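Local coordinates for protein 4-hydroxyphenylpyruvate dioxygenase (Pseudomonas putida, PDB 5HMQ) that converts 3-dehydroshikimate to protocatechuate and water as a divalent-metal-dependent dehydratase, in a two-domain chain that forms a homodimer, at residues 32-37 with 62-67; 102-107 with 136-141; 110-115 with 151-156; 122-127 with 157-162; 170-175 with 218-223. All blocks are in the same frame, centred on the assembly; numbering follows the deposited sequence.

Interaction 1. Residues 32-37 with 62-67; sequences EIFEND and FQPFRD
Gln-63 meets Glu-32 through a bent side chain. Its CG lies between the backbone N and the carbonyl carbon (chi1 64°), and a second bend at chi2 turns the amide back to the neighbouring strand. There NE2 donates to Glu-32 OE1 at 2.9 Å, nearly along the C-O axis of the carboxylate. The amide oxygen of Gln-63 points the other way, to the edge of the Phe-34 ring, with OE1 3.6 Å from CD1. Parallel strand pairing underlies this: Gln-63 N donates to Ile-33 O, and Glu-35 N donates to Gln-63 O at 2.8 Å. Phe-62 is on the other face of the sheet, where its CZ packs 3.7 Å from CD of Glu-35. Phe-34 CE1 also touches CD of Pro-64, which follows a cis peptide bond. One water donates to both Glu-35 OE1 and Pro-64 O. Lys-86 forms a salt bridge with Glu-35 OE2. Ser-239 and the catalytic metal ligand Gln-193 hydrogen-bond the carboxylate of Glu-32, and Gln-63 NE2 also bonds Glu-241, a second ligand. The pair Glu-32 and Gln-63 is therefore placed in the second shell of the metal site and may orient these two ligands.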
# COMPACT_ATOMS: atom_id res chain seq x y z
N GLU C 32 23.05 -6.91 -0.16
CA GLU C 32 23.04 -8.25 -0.74
C GLU C 32 22.36 -8.17 -2.10
O GLU C 32 21.22 -7.70 -2.20
CB GLU C 32 22.31 -9.26 0.15
CG GLU C 32 22.35 -9.01 1.64
CD GLU C 32 21.53 -10.04 2.42
OE1 GLU C 32 21.19 -11.09 1.83
OE2 GLU C 32 21.23 -9.80 3.60
N ILE C 33 23.07 -8.59 -3.14
CA ILE C 33 22.51 -8.62 -4.49
C ILE C 33 21.72 -9.92 -4.65
O ILE C 33 22.30 -11.00 -4.69
CB ILE C 33 23.59 -8.48 -5.56
CG1 ILE C 33 24.21 -7.08 -5.51
CG2 ILE C 33 23.01 -8.75 -6.94
CD1 ILE C 33 23.27 -5.98 -5.98
N PHE C 34 20.40 -9.80 -4.72
CA PHE C 34 19.55 -10.94 -5.02
C PHE C 34 19.63 -11.23 -6.52
O PHE C 34 19.46 -10.32 -7.33
CB PHE C 34 18.11 -10.64 -4.60
CG PHE C 34 17.20 -11.83 -4.57
CD1 PHE C 34 17.37 -12.83 -3.63
CD2 PHE C 34 16.15 -11.94 -5.47
CE1 PHE C 34 16.52 -13.93 -3.60
CE2 PHE C 34 15.29 -13.03 -5.44
CZ PHE C 34 15.48 -14.03 -4.51
N GLU C 35 19.93 -12.48 -6.87
CA GLU C 35 20.26 -12.80 -8.26
C GLU C 35 19.11 -12.44 -9.20
O GLU C 35 19.35 -11.98 -10.33
CB GLU C 35 20.61 -14.28 -8.41
CG GLU C 35 21.01 -14.64 -9.83
CD GLU C 35 21.53 -16.05 -9.97
OE1 GLU C 35 21.14 -16.90 -9.14
OE2 GLU C 35 22.31 -16.31 -10.91
N ASN C 36 17.87 -12.66 -8.77
CA ASN C 36 16.73 -12.35 -9.64
C ASN C 36 16.69 -10.88 -10.01
O ASN C 36 16.21 -10.52 -11.09
CB ASN C 36 15.42 -12.78 -8.97
CG ASN C 36 14.29 -12.97 -9.96
OD1 ASN C 36 14.48 -13.57 -11.02
ND2 ASN C 36 13.11 -12.46 -9.62
N ASP C 37 17.17 -10.00 -9.12
CA ASP C 37 17.22 -8.58 -9.44
C ASP C 37 18.20 -8.29 -10.57
O ASP C 37 17.95 -7.42 -11.41
CB ASP C 37 17.59 -7.78 -8.19
CG ASP C 37 16.44 -7.68 -7.20
OD1 ASP C 37 15.30 -7.44 -7.64
OD2 ASP C 37 16.67 -7.87 -5.99
N PHE C 62 26.33 -12.14 -2.46
CA PHE C 62 25.55 -12.55 -3.62
C PHE C 62 24.75 -13.78 -3.25
O PHE C 62 25.29 -14.71 -2.64
CB PHE C 62 26.45 -12.84 -4.83
CG PHE C 62 25.72 -13.39 -6.02
CD1 PHE C 62 24.99 -12.55 -6.84
CD2 PHE C 62 25.75 -14.75 -6.30
CE1 PHE C 62 24.31 -13.05 -7.94
CE2 PHE C 62 25.07 -15.25 -7.39
CZ PHE C 62 24.35 -14.40 -8.21
N GLN C 63 23.47 -13.79 -3.60
CA GLN C 63 22.57 -14.86 -3.17
C GLN C 63 21.34 -14.94 -4.07
O GLN C 63 20.97 -13.96 -4.70
CB GLN C 63 22.16 -14.66 -1.71
CG GLN C 63 21.35 -13.40 -1.45
CD GLN C 63 20.00 -13.68 -0.82
OE1 GLN C 63 19.33 -14.65 -1.17
NE2 GLN C 63 19.60 -12.84 0.13
N PRO C 64 20.69 -16.12 -4.13
CA PRO C 64 21.08 -17.37 -3.47
C PRO C 64 21.65 -18.42 -4.42
O PRO C 64 21.54 -18.28 -5.64
CB PRO C 64 19.76 -17.85 -2.88
CG PRO C 64 18.75 -17.44 -3.92
CD PRO C 64 19.31 -16.20 -4.63
N PHE C 65 22.25 -19.46 -3.86
CA PHE C 65 22.72 -20.63 -4.60
C PHE C 65 22.06 -21.86 -4.00
O PHE C 65 22.38 -22.25 -2.87
CB PHE C 65 24.25 -20.72 -4.56
CG PHE C 65 24.82 -21.72 -5.52
CD1 PHE C 65 24.87 -23.07 -5.20
CD2 PHE C 65 25.29 -21.31 -6.76
CE1 PHE C 65 25.40 -23.99 -6.09
CE2 PHE C 65 25.81 -22.23 -7.66
CZ PHE C 65 25.86 -23.57 -7.32
N ARG C 66 21.14 -22.46 -4.75
CA ARG C 66 20.24 -23.47 -4.21
C ARG C 66 20.72 -24.88 -4.55
O ARG C 66 21.40 -25.09 -5.56
CB ARG C 66 18.83 -23.27 -4.76
CG ARG C 66 18.25 -21.90 -4.49
CD ARG C 66 16.91 -21.72 -5.20
NE ARG C 66 16.40 -20.36 -5.06
CZ ARG C 66 15.68 -19.92 -4.03
NH1 ARG C 66 15.37 -20.74 -3.04
NH2 ARG C 66 15.27 -18.66 -4.01
N ASP C 67 20.34 -25.83 -3.70
CA ASP C 67 20.48 -27.26 -3.94
C ASP C 67 21.83 -27.67 -4.52
O ASP C 67 21.92 -28.02 -5.70
CB ASP C 67 19.37 -27.74 -4.87
CG ASP C 67 18.00 -27.27 -4.42
OD1 ASP C 67 17.76 -27.22 -3.19
OD2 ASP C 67 17.16 -26.96 -5.29
O HOH W 1 22.77 -18.94 -8.15

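Interaction 2. Residues 102-107 with 136-141; sequences SNVQAD and EALAWG. With MG (magnesium ion), chain K.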
# COMPACT_ATOMS: atom_id res chain seq x y z
N SER C 102 20.50 -24.58 2.14
CA SER C 102 20.50 -26.03 2.21
C SER C 102 19.53 -26.63 1.19
O SER C 102 18.53 -26.01 0.81
CB SER C 102 20.13 -26.49 3.62
OG SER C 102 18.89 -25.94 4.04
N ASN C 103 19.85 -27.85 0.75
CA ASN C 103 19.10 -28.50 -0.31
C ASN C 103 17.65 -28.75 0.12
O ASN C 103 17.38 -29.11 1.26
CB ASN C 103 19.77 -29.83 -0.68
CG ASN C 103 19.49 -30.25 -2.10
OD1 ASN C 103 18.35 -30.17 -2.58
ND2 ASN C 103 20.51 -30.74 -2.79
N VAL C 104 16.73 -28.56 -0.82
CA VAL C 104 15.31 -28.82 -0.58
C VAL C 104 14.75 -29.93 -1.45
O VAL C 104 13.60 -30.33 -1.24
CB VAL C 104 14.47 -27.54 -0.75
CG1 VAL C 104 14.95 -26.45 0.19
CG2 VAL C 104 14.50 -27.07 -2.20
N GLN C 105 15.52 -30.45 -2.41
CA GLN C 105 15.02 -31.50 -3.28
C GLN C 105 14.66 -32.74 -2.46
O GLN C 105 15.32 -33.07 -1.47
CB GLN C 105 16.06 -31.86 -4.34
CG GLN C 105 16.45 -30.69 -5.23
CD GLN C 105 15.29 -30.14 -6.03
OE1 GLN C 105 14.52 -30.89 -6.64
NE2 GLN C 105 15.15 -28.82 -6.03
N ALA C 106 13.61 -33.44 -2.90
CA ALA C 106 13.16 -34.62 -2.17
C ALA C 106 14.12 -35.79 -2.35
O ALA C 106 14.27 -36.61 -1.44
CB ALA C 106 11.75 -35.01 -2.61
N ASP C 107 14.76 -35.88 -3.51
CA ASP C 107 15.69 -36.96 -3.82
C ASP C 107 17.14 -36.61 -3.47
O ASP C 107 18.06 -37.22 -4.02
CB ASP C 107 15.58 -37.32 -5.30
CG ASP C 107 15.82 -36.14 -6.22
OD1 ASP C 107 15.76 -34.99 -5.73
OD2 ASP C 107 16.07 -36.35 -7.42
N GLU C 136 23.76 -21.62 4.60
CA GLU C 136 22.56 -21.25 5.35
C GLU C 136 21.57 -22.40 5.33
O GLU C 136 21.31 -22.99 4.27
CB GLU C 136 21.90 -20.00 4.76
CG GLU C 136 20.58 -19.63 5.42
CD GLU C 136 19.73 -18.70 4.57
OE1 GLU C 136 19.34 -17.62 5.05
OE2 GLU C 136 19.47 -19.06 3.40
N ALA C 137 21.01 -22.72 6.49
CA ALA C 137 19.96 -23.73 6.60
C ALA C 137 18.60 -23.09 6.37
O ALA C 137 18.23 -22.14 7.07
CB ALA C 137 19.99 -24.42 7.96
N LEU C 138 17.87 -23.59 5.38
CA LEU C 138 16.46 -23.25 5.26
C LEU C 138 15.66 -24.06 6.26
O LEU C 138 15.93 -25.25 6.47
CB LEU C 138 15.96 -23.51 3.84
CG LEU C 138 16.69 -22.76 2.72
CD1 LEU C 138 16.16 -23.17 1.36
CD2 LEU C 138 16.57 -21.25 2.92
N ALA C 139 14.68 -23.42 6.90
CA ALA C 139 13.86 -24.11 7.89
C ALA C 139 13.13 -25.31 7.31
O ALA C 139 12.70 -26.19 8.07
CB ALA C 139 12.85 -23.14 8.51
N TRP C 140 12.98 -25.38 5.99
CA TRP C 140 12.34 -26.51 5.32
C TRP C 140 13.34 -27.35 4.53
O TRP C 140 12.95 -28.04 3.58
CB TRP C 140 11.22 -26.02 4.41
CG TRP C 140 11.66 -24.96 3.46
CD1 TRP C 140 12.12 -25.14 2.19
CD2 TRP C 140 11.67 -23.54 3.69
NE1 TRP C 140 12.43 -23.92 1.62
CE2 TRP C 140 12.16 -22.93 2.53
CE3 TRP C 140 11.32 -22.74 4.79
CZ2 TRP C 140 12.30 -21.54 2.41
CZ3 TRP C 140 11.46 -21.37 4.67
CH2 TRP C 140 11.95 -20.78 3.50
N GLY C 141 14.62 -27.29 4.89
CA GLY C 141 15.61 -28.11 4.21
C GLY C 141 15.33 -29.60 4.36
O GLY C 141 14.83 -30.06 5.39
MG MG K . 18.08 -16.06 4.59
O HOH W 2 18.92 -16.12 2.75
O HOH W 3 16.63 -17.18 3.85
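Ser-102 starts the contact with two bonds to the 136-141 loop. Its backbone N donates to Glu-136 O at 2.8 Å, which continues the pairing of strands 97-101 and 132-136 one residue past the end of the first. OG stands between the backbone N and the carbonyl carbon (chi1 56°), which directs it at Leu-138 N, from which it accepts at 2.9 Å with an angle of 155°. It is also hydrogen-bonded to Val-144 O, so the serine links two points, Leu-138 and Val-144, of the loop after strand 132-136. Asn-103 turns its side chain away from this loop. Its OD1 accepts from Gln-105 N in an Asx turn, while its carbonyl O lies 3.6 Å from Gly-141 CA in a CA-H...O contact. Val-104 supplies the apolar part. One methyl, CG1, sits 3.7 Å from Leu-138 CD1 and equally close to Trp-140 CD1. The valine and tryptophan side chains run side by side. Within the 136-141 turn, Leu-138 CB lies over one face of the indole, and Gly-141 N closes a type I turn on Leu-138 O. The side chain of Glu-136 leaves the contact and its OE1 binds the magnesium ion at 2.1 Å. Two waters, Asp-167, Gln-193 and Glu-241 complete the coordination. A metal ligand at the C-terminal end of a strand, with loops after successive parallel strands packed beside it, is characteristic of the xylose isomerase-like TIM barrel.

Interaction 3. Residues 110-115 with 151-156; sequences GDEQLL and WNLVRQ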
# COMPACT_ATOMS: atom_id res chain seq x y z
N GLY C 110 21.38 -37.59 1.94
CA GLY C 110 21.54 -37.07 3.29
C GLY C 110 22.68 -37.62 4.13
O GLY C 110 22.77 -37.30 5.31
N ASP C 111 23.54 -38.46 3.54
CA ASP C 111 24.66 -39.01 4.30
C ASP C 111 25.56 -37.90 4.81
O ASP C 111 26.02 -37.04 4.04
CB ASP C 111 25.47 -39.99 3.44
CG ASP C 111 26.59 -40.65 4.22
OD1 ASP C 111 26.32 -41.17 5.32
OD2 ASP C 111 27.75 -40.63 3.74
N GLU C 112 25.81 -37.90 6.12
CA GLU C 112 26.54 -36.79 6.75
C GLU C 112 27.91 -36.60 6.11
O GLU C 112 28.27 -35.48 5.73
CB GLU C 112 26.68 -37.04 8.25
CG GLU C 112 27.44 -35.95 8.97
CD GLU C 112 27.33 -36.07 10.48
OE1 GLU C 112 26.50 -36.86 10.96
OE2 GLU C 112 28.08 -35.36 11.19
N GLN C 113 28.68 -37.68 5.97
CA GLN C 113 30.02 -37.56 5.42
C GLN C 113 30.00 -37.10 3.96
O GLN C 113 30.91 -36.39 3.52
CB GLN C 113 30.76 -38.89 5.54
CG GLN C 113 32.23 -38.82 5.16
CD GLN C 113 33.01 -37.84 6.01
OE1 GLN C 113 32.82 -37.77 7.22
NE2 GLN C 113 33.89 -37.07 5.37
N LEU C 114 28.97 -37.49 3.20
CA LEU C 114 28.88 -37.03 1.82
C LEU C 114 28.60 -35.54 1.75
O LEU C 114 29.15 -34.84 0.89
CB LEU C 114 27.80 -37.82 1.08
CG LEU C 114 27.49 -37.31 -0.34
CD1 LEU C 114 27.55 -38.44 -1.35
CD2 LEU C 114 26.12 -36.65 -0.37
N LEU C 115 27.75 -35.03 2.65
CA LEU C 115 27.52 -33.59 2.71
C LEU C 115 28.80 -32.85 3.08
O LEU C 115 29.09 -31.77 2.53
CB LEU C 115 26.41 -33.27 3.70
CG LEU C 115 25.05 -33.94 3.46
CD1 LEU C 115 24.00 -33.37 4.40
CD2 LEU C 115 24.61 -33.79 2.01
N TRP C 151 26.65 -25.81 11.33
CA TRP C 151 27.96 -25.72 11.98
C TRP C 151 28.61 -27.09 12.08
O TRP C 151 29.83 -27.21 11.94
CB TRP C 151 27.82 -25.09 13.36
CG TRP C 151 29.08 -25.19 14.18
CD1 TRP C 151 29.19 -25.71 15.44
CD2 TRP C 151 30.39 -24.76 13.80
NE1 TRP C 151 30.50 -25.64 15.86
CE2 TRP C 151 31.25 -25.06 14.88
CE3 TRP C 151 30.93 -24.16 12.66
CZ2 TRP C 151 32.62 -24.77 14.84
CZ3 TRP C 151 32.28 -23.88 12.63
CH2 TRP C 151 33.11 -24.18 13.71
N ASN C 152 27.82 -28.14 12.31
CA ASN C 152 28.36 -29.50 12.34
C ASN C 152 29.07 -29.83 11.03
O ASN C 152 30.19 -30.34 11.03
CB ASN C 152 27.24 -30.51 12.60
CG ASN C 152 27.76 -31.93 12.77
OD1 ASN C 152 28.97 -32.16 12.82
ND2 ASN C 152 26.85 -32.89 12.82
N LEU C 153 28.43 -29.53 9.90
CA LEU C 153 29.03 -29.84 8.61
C LEU C 153 30.17 -28.89 8.28
O LEU C 153 31.21 -29.32 7.75
CB LEU C 153 27.96 -29.80 7.51
CG LEU C 153 26.80 -30.78 7.67
CD1 LEU C 153 25.75 -30.56 6.59
CD2 LEU C 153 27.30 -32.21 7.65
N VAL C 154 30.00 -27.60 8.58
CA VAL C 154 31.05 -26.63 8.28
C VAL C 154 32.30 -26.92 9.11
O VAL C 154 33.43 -26.82 8.62
CB VAL C 154 30.54 -25.19 8.52
CG1 VAL C 154 31.68 -24.19 8.46
CG2 VAL C 154 29.47 -24.84 7.49
N ARG C 155 32.11 -27.29 10.38
CA ARG C 155 33.25 -27.61 11.24
C ARG C 155 34.01 -28.82 10.71
O ARG C 155 35.24 -28.81 10.63
CB ARG C 155 32.77 -27.85 12.67
CG ARG C 155 33.87 -28.14 13.66
CD ARG C 155 33.28 -28.46 15.03
NE ARG C 155 32.25 -29.49 14.95
CZ ARG C 155 32.49 -30.79 14.81
NH1 ARG C 155 33.74 -31.23 14.74
NH2 ARG C 155 31.48 -31.65 14.75
N GLN C 156 33.29 -29.88 10.33
CA GLN C 156 33.95 -31.08 9.83
C GLN C 156 34.64 -30.82 8.49
O GLN C 156 35.71 -31.38 8.23
CB GLN C 156 32.94 -32.22 9.69
CG GLN C 156 32.34 -32.69 11.00
CD GLN C 156 31.45 -33.90 10.83
OE1 GLN C 156 31.87 -34.92 10.27
NE2 GLN C 156 30.21 -33.81 11.30
O HOH W 4 30.99 -37.20 9.00
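The carboxylate of Glu-112 meets two amides, Gln-156 and Asn-152, whose planes are steeply turned to it, by 62° and 84°. OE2 does all the polar touching. Gln-156 NE2 donates to its anti lone pair at 2.6 Å, and the oxygen lies in the plane of the glutamine amide. Asn-152 ND2 adds a weak bond to the same oxygen at 3.2 Å. Gln-156 NE2 also donates to Asn-152 OD1, from above the carbonyl plane. Both N-H groups of the glutamine are thus engaged, which should fix the rotation of its amide. Glu-112 reaches across with CG anti to the backbone N (chi1 179°) and an extended chain. A water donates to Gln-156 OE1 and to Gln-113 OE1, bridging the helices a second time. Gln-113 NE2 bonds Asp-117 OD1 one turn along its own helix. Beside these polar groups lie two leucines. Leu-115 CD1 and Leu-153 CD1 are 4.0 Å apart, and Leu-153 CD2 packs against CG of Glu-112. The contact joins the first turn of helix 112-128 to helix 147-157, neighbours on the outside of the barrel. Leu-153 continues onto Val-116 and Leu-119 of helix 112-128. Trp-151 and Val-154 touch Val-164 of strand 162-167.

Interaction 4. Residues 122-127 with 157-162; sequences LGEHAG and ADHPAL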
# COMPACT_ATOMS: atom_id res chain seq x y z
N LEU C 122 33.07 -27.65 -2.54
CA LEU C 122 32.65 -26.31 -2.95
C LEU C 122 33.54 -25.25 -2.31
O LEU C 122 33.89 -24.26 -2.95
CB LEU C 122 31.18 -26.09 -2.58
CG LEU C 122 30.54 -24.79 -3.06
CD1 LEU C 122 30.61 -24.67 -4.57
CD2 LEU C 122 29.09 -24.71 -2.58
N GLY C 123 33.91 -25.46 -1.04
CA GLY C 123 34.84 -24.54 -0.40
C GLY C 123 36.19 -24.50 -1.08
O GLY C 123 36.80 -23.43 -1.20
N GLU C 124 36.68 -25.66 -1.53
CA GLU C 124 37.94 -25.69 -2.27
C GLU C 124 37.83 -24.92 -3.58
O GLU C 124 38.74 -24.16 -3.93
CB GLU C 124 38.35 -27.14 -2.53
CG GLU C 124 38.70 -27.93 -1.27
CD GLU C 124 38.82 -29.42 -1.54
OE1 GLU C 124 38.73 -29.83 -2.72
OE2 GLU C 124 39.01 -30.19 -0.57
N HIS C 125 36.73 -25.11 -4.31
CA HIS C 125 36.53 -24.36 -5.55
C HIS C 125 36.44 -22.86 -5.30
O HIS C 125 37.01 -22.06 -6.04
CB HIS C 125 35.27 -24.86 -6.27
CG HIS C 125 35.48 -26.10 -7.07
ND1 HIS C 125 35.47 -26.11 -8.45
CD2 HIS C 125 35.71 -27.38 -6.69
CE1 HIS C 125 35.68 -27.34 -8.89
NE2 HIS C 125 35.83 -28.13 -7.84
N ALA C 126 35.71 -22.46 -4.25
CA ALA C 126 35.61 -21.04 -3.93
C ALA C 126 36.95 -20.49 -3.44
O ALA C 126 37.37 -19.41 -3.87
CB ALA C 126 34.52 -20.81 -2.89
N GLY C 127 37.62 -21.22 -2.55
CA GLY C 127 38.91 -20.77 -2.05
C GLY C 127 39.94 -20.60 -3.15
O GLY C 127 40.73 -19.65 -3.14
N ALA C 157 34.04 -30.00 7.63
CA ALA C 157 34.67 -29.70 6.35
C ALA C 157 35.98 -28.95 6.53
O ALA C 157 36.95 -29.19 5.80
CB ALA C 157 33.71 -28.90 5.46
N ASP C 158 36.03 -28.04 7.51
CA ASP C 158 37.28 -27.44 7.99
C ASP C 158 38.06 -26.78 6.85
O ASP C 158 39.20 -27.14 6.54
CB ASP C 158 38.13 -28.48 8.72
CG ASP C 158 39.29 -27.86 9.47
OD1 ASP C 158 39.15 -26.71 9.94
OD2 ASP C 158 40.35 -28.52 9.59
N HIS C 159 37.43 -25.79 6.22
CA HIS C 159 38.07 -25.04 5.16
C HIS C 159 37.85 -23.55 5.43
O HIS C 159 36.71 -23.13 5.69
CB HIS C 159 37.50 -25.43 3.79
CG HIS C 159 38.34 -24.99 2.63
ND1 HIS C 159 38.46 -23.67 2.25
CD2 HIS C 159 39.10 -25.70 1.76
CE1 HIS C 159 39.26 -23.59 1.21
NE2 HIS C 159 39.67 -24.80 0.89
N PRO C 160 38.90 -22.73 5.36
CA PRO C 160 38.73 -21.30 5.72
C PRO C 160 37.80 -20.54 4.79
O PRO C 160 37.31 -19.47 5.17
CB PRO C 160 40.17 -20.76 5.65
CG PRO C 160 40.88 -21.69 4.73
CD PRO C 160 40.29 -23.05 4.99
N ALA C 161 37.55 -21.04 3.59
CA ALA C 161 36.66 -20.38 2.64
C ALA C 161 35.21 -20.81 2.79
O ALA C 161 34.37 -20.37 2.00
CB ALA C 161 37.13 -20.64 1.21
N LEU C 162 34.89 -21.65 3.77
CA LEU C 162 33.53 -22.14 3.98
C LEU C 162 33.09 -21.78 5.39
O LEU C 162 33.73 -22.18 6.37
CB LEU C 162 33.45 -23.65 3.76
CG LEU C 162 32.17 -24.33 4.25
CD1 LEU C 162 30.97 -23.88 3.42
CD2 LEU C 162 32.31 -25.84 4.21
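Helix 112-128 comes close to the 157-162 loop at two glycines, with Gly-123 CA 5.2 Å from Leu-162 CA and Gly-127 CA as near to Ala-161 CA, where the loop makes a type I turn closed by Leu-162 N on His-159 O. The imidazole of His-159 lies against the helix. Its CG is anti to the backbone N (chi1 -164°), which swings the ring toward Gly-123. Gly-123 O sits over one face, offset toward the rim, with CE1 at 3.4 Å. Glu-124 N is on the same face. At the ring edge, Ala-161 N donates to ND1 at 3.1 Å, nearly straight and in the ring plane. This bond holds the imidazole against its own turn. The Glu-124 side chain crosses the histidine at about a right angle and touches it through CG, 3.8 Å from CD2, rather than through its carboxylate. Ala-161 CB fits beside the helix and meets both Gly-123 O and Gly-127 CA at 3.7 Å. Deeper in, Leu-162 CB faces Gly-123 CA, and its side chain also touches Ile-133 of strand 132-136. Lys-188 bonds Leu-162 O. The glycines let the turn approach the helix backbone closely. Because ND1 accepts a backbone N-H, any proton on the neutral ring should be on NE2. The contact between helix and turn rests on van der Waals packing.

Interaction 5. Residues 170-175 with 218-223; sequences HTLSLK and GEMDMA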
# COMPACT_ATOMS: atom_id res chain seq x y z
N HIS C 170 14.81 -18.36 10.02
CA HIS C 170 14.93 -19.81 9.88
C HIS C 170 15.18 -20.49 11.22
O HIS C 170 14.76 -21.64 11.42
CB HIS C 170 16.04 -20.15 8.89
CG HIS C 170 15.71 -19.81 7.47
ND1 HIS C 170 14.60 -20.30 6.82
CD2 HIS C 170 16.36 -19.03 6.57
CE1 HIS C 170 14.57 -19.83 5.58
NE2 HIS C 170 15.63 -19.06 5.40
N THR C 171 15.86 -19.81 12.14
CA THR C 171 16.12 -20.38 13.45
C THR C 171 14.91 -20.23 14.37
O THR C 171 14.47 -21.20 15.00
CB THR C 171 17.35 -19.73 14.08
OG1 THR C 171 18.51 -20.06 13.30
CG2 THR C 171 17.55 -20.22 15.51
N LEU C 172 14.36 -19.02 14.47
CA LEU C 172 13.29 -18.76 15.43
C LEU C 172 11.92 -19.26 14.98
O LEU C 172 11.06 -19.49 15.83
CB LEU C 172 13.22 -17.26 15.74
CG LEU C 172 14.46 -16.67 16.42
CD1 LEU C 172 14.24 -15.22 16.81
CD2 LEU C 172 14.84 -17.50 17.64
N SER C 173 11.71 -19.44 13.67
CA SER C 173 10.43 -19.98 13.21
C SER C 173 10.25 -21.43 13.64
O SER C 173 9.12 -21.88 13.84
CB SER C 173 10.31 -19.87 11.69
OG SER C 173 11.29 -20.66 11.05
N LEU C 174 11.35 -22.17 13.79
CA LEU C 174 11.33 -23.52 14.33
C LEU C 174 11.49 -23.55 15.84
O LEU C 174 11.70 -24.62 16.41
CB LEU C 174 12.43 -24.35 13.67
CG LEU C 174 12.40 -24.42 12.15
CD1 LEU C 174 13.73 -24.95 11.62
CD2 LEU C 174 11.27 -25.32 11.69
N LYS C 175 11.39 -22.39 16.50
CA LYS C 175 11.61 -22.27 17.94
C LYS C 175 12.99 -22.77 18.35
O LYS C 175 13.17 -23.33 19.43
CB LYS C 175 10.52 -22.98 18.74
CG LYS C 175 9.14 -22.37 18.59
CD LYS C 175 8.09 -23.18 19.33
CE LYS C 175 6.70 -22.58 19.17
NZ LYS C 175 6.59 -21.24 19.83
N GLY C 218 7.68 -7.52 14.22
CA GLY C 218 7.02 -8.78 14.49
C GLY C 218 7.08 -9.10 15.97
O GLY C 218 7.14 -8.19 16.79
N GLU C 219 7.07 -10.39 16.33
CA GLU C 219 7.08 -10.77 17.73
C GLU C 219 8.18 -11.78 18.04
O GLU C 219 8.11 -12.46 19.07
CB GLU C 219 5.71 -11.31 18.16
CG GLU C 219 4.96 -12.06 17.09
CD GLU C 219 3.47 -12.11 17.34
OE1 GLU C 219 3.00 -11.49 18.32
OE2 GLU C 219 2.76 -12.77 16.56
N MSE C 220 9.19 -11.89 17.18
CA MSE C 220 10.34 -12.74 17.46
C MSE C 220 11.37 -11.98 18.29
O MSE C 220 11.42 -10.75 18.27
CB MSE C 220 10.97 -13.24 16.16
CG MSE C 220 10.13 -14.28 15.44
SE MSE C 220 10.87 -14.77 13.70
CE MSE C 220 9.78 -16.35 13.35
N ASP C 221 12.19 -12.73 19.03
CA ASP C 221 13.17 -12.15 19.94
C ASP C 221 14.47 -11.93 19.17
O ASP C 221 15.37 -12.77 19.17
CB ASP C 221 13.37 -13.05 21.15
CG ASP C 221 14.30 -12.44 22.19
OD1 ASP C 221 14.55 -11.22 22.13
OD2 ASP C 221 14.78 -13.19 23.06
N MSE C 222 14.55 -10.78 18.50
CA MSE C 222 15.71 -10.43 17.67
C MSE C 222 16.98 -10.28 18.50
O MSE C 222 18.03 -10.81 18.15
CB MSE C 222 15.43 -9.14 16.92
CG MSE C 222 14.19 -9.20 16.05
SE MSE C 222 14.56 -9.90 14.29
CE MSE C 222 13.93 -11.70 14.42
N ALA C 223 16.87 -9.53 19.60
CA ALA C 223 18.03 -9.29 20.45
C ALA C 223 18.54 -10.59 21.05
O ALA C 223 19.75 -10.78 21.21
CB ALA C 223 17.68 -8.29 21.55
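Leu-172 and Met-220, a selenomethionine, carry most of this interface through apolar contacts. The two side chains slide past each other in opposite directions. Leu-172 CD1 reaches Met-220 CB at 3.9 Å, while Met-220 SE returns alongside Leu-172 CB at 4.0 Å. Met-220 can do this because its chain is extended beyond CG (chi2 174°). Its terminal CE passes the leucine and ends 3.9 Å from Ser-173 CB. The same methyl lies 3.7 Å from Ser-173 N. Met-222, also selenomethionine, adds a looser touch, with CE 4.3 Å from Leu-172 CD1. Between apolar and polar groups there is one close approach: Leu-172 CD1 packs 3.6 Å from the carbonyl O of Asp-221. Several hydrogen bonds shape the segments. In 170-175, Lys-175 N binds Leu-172 O, part of a Schellman motif that ends the helix. Ser-173 OG bonds back to Phe-169 O. In 218-223, Met-220 N bonds Asp-196 OD1, and Asp-221 is the N-cap of helix 222-231. Its OD1 accepts from Gly-224 N and forms a salt bridge with Arg-273 of helix 252-276. The interface thus joins the end of the short helix 168-172, which follows strand 162-167, to the start of helix 222-231. Trp-207 of helix 204-211 touches both Ser-173 and Met-220, and Leu-266 of helix 252-276 packs on Met-222.

In the fold
All five contacts lie in the xylose isomerase-like TIM barrel. Interaction 1 comes first along the chain and joins strands 30-34 and 58-66. Interactions 2, 3 and 4 follow with alternating segments, and interaction 5 closes the series. Interactions 3 and 4 share helix 112-128, their centres about 13 Å apart, and tie it to the next helix and loop on the outer side of the barrel. Interactions 1 and 2 touch where Asp-67 meets Val-104 and Gln-105. Interaction 2 reaches interaction 5 through His-170, packed against Leu-138 and Trp-140. Interactions 1 and 2 lie at the catalytic metal, and interaction 5 lies near it. The centres of interactions 4 and 5 are about 29 Å apart.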